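Local coordinates for sulfhydryl oxidase 1 (Homo sapiens, PDB 3LLK), which catalyses the oxidation of protein thiols to disulfides with reduction of oxygen to hydrogen peroxide, using a bound flavin adenine dinucleotide, at residues E71-Q76 / S84-A89. Residues are numbered along the deposited sequence; the frame is centred on the assembly and turned at random.
Sequences EWLKRQ and SFFKTA
The backbone O of Trp72 is gripped by the side-chain amide of Gln76, whose NE2 donates to it at 2.9 Å; both residues also touch helix 83-92. The backbone N of Arg75 and that of Gln76 add weak bonds to the same oxygen. The Gln76 chain bends back at chi2 (-44°), and this lays NE2 over one face of the Trp72 indole, toward its rim. Ala89 covers the opposite face: its CB sits 3.8 Å from the centroid of the six-membered ring of Trp72, a CH-pi contact. Trp72 CG stands anti to the backbone N (chi1 180°), which sends the indole across to the second helix. There Trp72 CZ2 lies 3.4 Å from Phe85 CE2, over a face of the phenyl ring. The two ring planes are inclined at 58°. Gln76 OE1 meets the edge of the Phe85 ring, 3.5 Å from CE2. Trp72 CZ3 comes to the edge of the Phe86 ring, 3.6 Å from CD1, and Leu73 CD2 packs 3.9 Å from Phe86 CE1. Replacing Trp72 by alanine is likely to open a gap between the helices and strip Ala89 CB of the ring it covers. Ile81 and Arg93 also touch the Trp72 side chain. The segments run roughly antiparallel where consecutive helices 60-75 and 83-92, joined through strand 80-82, pack in what is probably the degenerate sulfhydryl oxidase half of the pseudo-dimer.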
loop_
_atom_site.group_PDB
_atom_site.type_symbol
_atom_site.label_atom_id
_atom_site.label_comp_id
_atom_site.label_asym_id
_atom_site.label_seq_id
_atom_site.Cartn_x
_atom_site.Cartn_y
_atom_site.Cartn_z
ATOM N N GLU A 71 3.997 19.512 1.580
ATOM C CA GLU A 71 4.679 20.795 1.757
ATOM C C GLU A 71 4.590 21.316 3.191
ATOM O O GLU A 71 5.547 21.895 3.711
ATOM C CB GLU A 71 4.113 21.834 0.781
ATOM C CG GLU A 71 4.514 21.579 -0.661
ATOM C CD GLU A 71 6.005 21.297 -0.804
ATOM O OE1 GLU A 71 6.818 22.092 -0.283
ATOM O OE2 GLU A 71 6.368 20.284 -1.438
ATOM N N TRP A 72 3.446 21.105 3.833
ATOM C CA TRP A 72 3.291 21.538 5.214
ATOM C C TRP A 72 4.315 20.802 6.085
ATOM O O TRP A 72 4.947 21.400 6.957
ATOM C CB TRP A 72 1.887 21.225 5.722
ATOM C CG TRP A 72 1.682 21.649 7.140
ATOM C CD1 TRP A 72 1.356 22.900 7.584
ATOM C CD2 TRP A 72 1.815 20.828 8.309
ATOM N NE1 TRP A 72 1.272 22.908 8.957
ATOM C CE2 TRP A 72 1.552 21.650 9.428
ATOM C CE3 TRP A 72 2.133 19.479 8.519
ATOM C CZ2 TRP A 72 1.596 21.167 10.744
ATOM C CZ3 TRP A 72 2.178 18.996 9.829
ATOM C CH2 TRP A 72 1.910 19.840 10.923
ATOM N N LEU A 73 4.462 19.501 5.851
ATOM C CA LEU A 73 5.411 18.682 6.605
ATOM C C LEU A 73 6.840 19.156 6.382
ATOM O O LEU A 73 7.619 19.272 7.333
ATOM C CB LEU A 73 5.305 17.211 6.193
ATOM C CG LEU A 73 4.119 16.417 6.739
ATOM C CD1 LEU A 73 4.071 15.035 6.094
ATOM C CD2 LEU A 73 4.256 16.297 8.250
ATOM N N LYS A 74 7.178 19.414 5.120
ATOM C CA LYS A 74 8.511 19.871 4.754
ATOM C C LYS A 74 8.872 21.183 5.440
ATOM O O LYS A 74 10.036 21.429 5.736
ATOM C CB LYS A 74 8.616 20.026 3.231
ATOM C CG LYS A 74 8.745 18.697 2.488
ATOM C CD LYS A 74 8.474 18.834 0.996
ATOM C CE LYS A 74 9.448 19.782 0.323
ATOM N NZ LYS A 74 9.106 19.996 -1.113
ATOM N N ARG A 75 7.874 22.021 5.704
ATOM C CA ARG A 75 8.119 23.297 6.364
ATOM C C ARG A 75 8.348 23.185 7.869
ATOM O O ARG A 75 9.062 24.004 8.442
ATOM C CB ARG A 75 6.972 24.269 6.095
ATOM C CG ARG A 75 7.086 24.976 4.766
ATOM C CD ARG A 75 5.887 25.853 4.539
ATOM N NE ARG A 75 4.678 25.053 4.387
ATOM C CZ ARG A 75 3.448 25.550 4.438
ATOM N NH1 ARG A 75 3.266 26.848 4.643
ATOM N NH2 ARG A 75 2.403 24.752 4.285
ATOM N N GLN A 76 7.750 22.187 8.513
ATOM C CA GLN A 76 7.944 22.022 9.953
ATOM C C GLN A 76 9.411 21.690 10.214
ATOM O O GLN A 76 9.843 20.554 10.024
ATOM C CB GLN A 76 7.062 20.897 10.505
ATOM C CG GLN A 76 5.586 21.024 10.168
ATOM C CD GLN A 76 5.067 22.434 10.353
ATOM O OE1 GLN A 76 5.238 23.037 11.413
ATOM N NE2 GLN A 76 4.428 22.970 9.318
ATOM N N SER A 84 -1.984 16.423 17.352
ATOM C CA SER A 84 -3.073 17.401 17.341
ATOM C C SER A 84 -2.774 18.515 16.336
ATOM O O SER A 84 -3.675 19.021 15.670
ATOM C CB SER A 84 -3.299 17.983 18.752
ATOM O OG SER A 84 -2.107 18.506 19.312
ATOM N N PHE A 85 -1.501 18.873 16.225
ATOM C CA PHE A 85 -1.055 19.903 15.298
ATOM C C PHE A 85 -1.183 19.401 13.852
ATOM O O PHE A 85 -1.519 20.162 12.950
ATOM C CB PHE A 85 0.399 20.263 15.611
ATOM C CG PHE A 85 0.891 21.493 14.906
ATOM C CD1 PHE A 85 0.128 22.660 14.897
ATOM C CD2 PHE A 85 2.130 21.499 14.276
ATOM C CE1 PHE A 85 0.595 23.821 14.269
ATOM C CE2 PHE A 85 2.607 22.654 13.646
ATOM C CZ PHE A 85 1.841 23.813 13.643
ATOM N N PHE A 86 -0.905 18.116 13.642
ATOM C CA PHE A 86 -1.019 17.506 12.319
ATOM C C PHE A 86 -2.505 17.394 11.944
ATOM O O PHE A 86 -2.873 17.574 10.787
ATOM C CB PHE A 86 -0.377 16.115 12.335
ATOM C CG PHE A 86 -0.358 15.416 10.987
ATOM C CD1 PHE A 86 0.402 15.916 9.938
ATOM C CD2 PHE A 86 -1.053 14.222 10.798
ATOM C CE1 PHE A 86 0.483 15.234 8.714
ATOM C CE2 PHE A 86 -0.983 13.528 9.580
ATOM C CZ PHE A 86 -0.208 14.037 8.537
ATOM N N LYS A 87 -3.354 17.098 12.927
ATOM C CA LYS A 87 -4.797 16.973 12.693
ATOM C C LYS A 87 -5.375 18.306 12.222
ATOM O O LYS A 87 -6.276 18.348 11.373
ATOM C CB LYS A 87 -5.525 16.549 13.970
ATOM C CG LYS A 87 -7.049 16.621 13.874
ATOM C CD LYS A 87 -7.712 16.119 15.145
ATOM C CE LYS A 87 -9.214 16.286 15.081
ATOM N NZ LYS A 87 -9.577 17.726 14.928
ATOM N N THR A 88 -4.867 19.388 12.805
ATOM C CA THR A 88 -5.315 20.721 12.444
ATOM C C THR A 88 -4.944 21.009 10.992
ATOM O O THR A 88 -5.726 21.618 10.263
ATOM C CB THR A 88 -4.694 21.779 13.378
ATOM O OG1 THR A 88 -5.156 21.548 14.717
ATOM C CG2 THR A 88 -5.094 23.181 12.953
ATOM N N ALA A 89 -3.763 20.552 10.571
ATOM C CA ALA A 89 -3.306 20.757 9.201
ATOM C C ALA A 89 -4.184 19.981 8.213
ATOM O O ALA A 89 -4.464 20.454 7.110
ATOM C CB ALA A 89 -1.843 20.325 9.064
#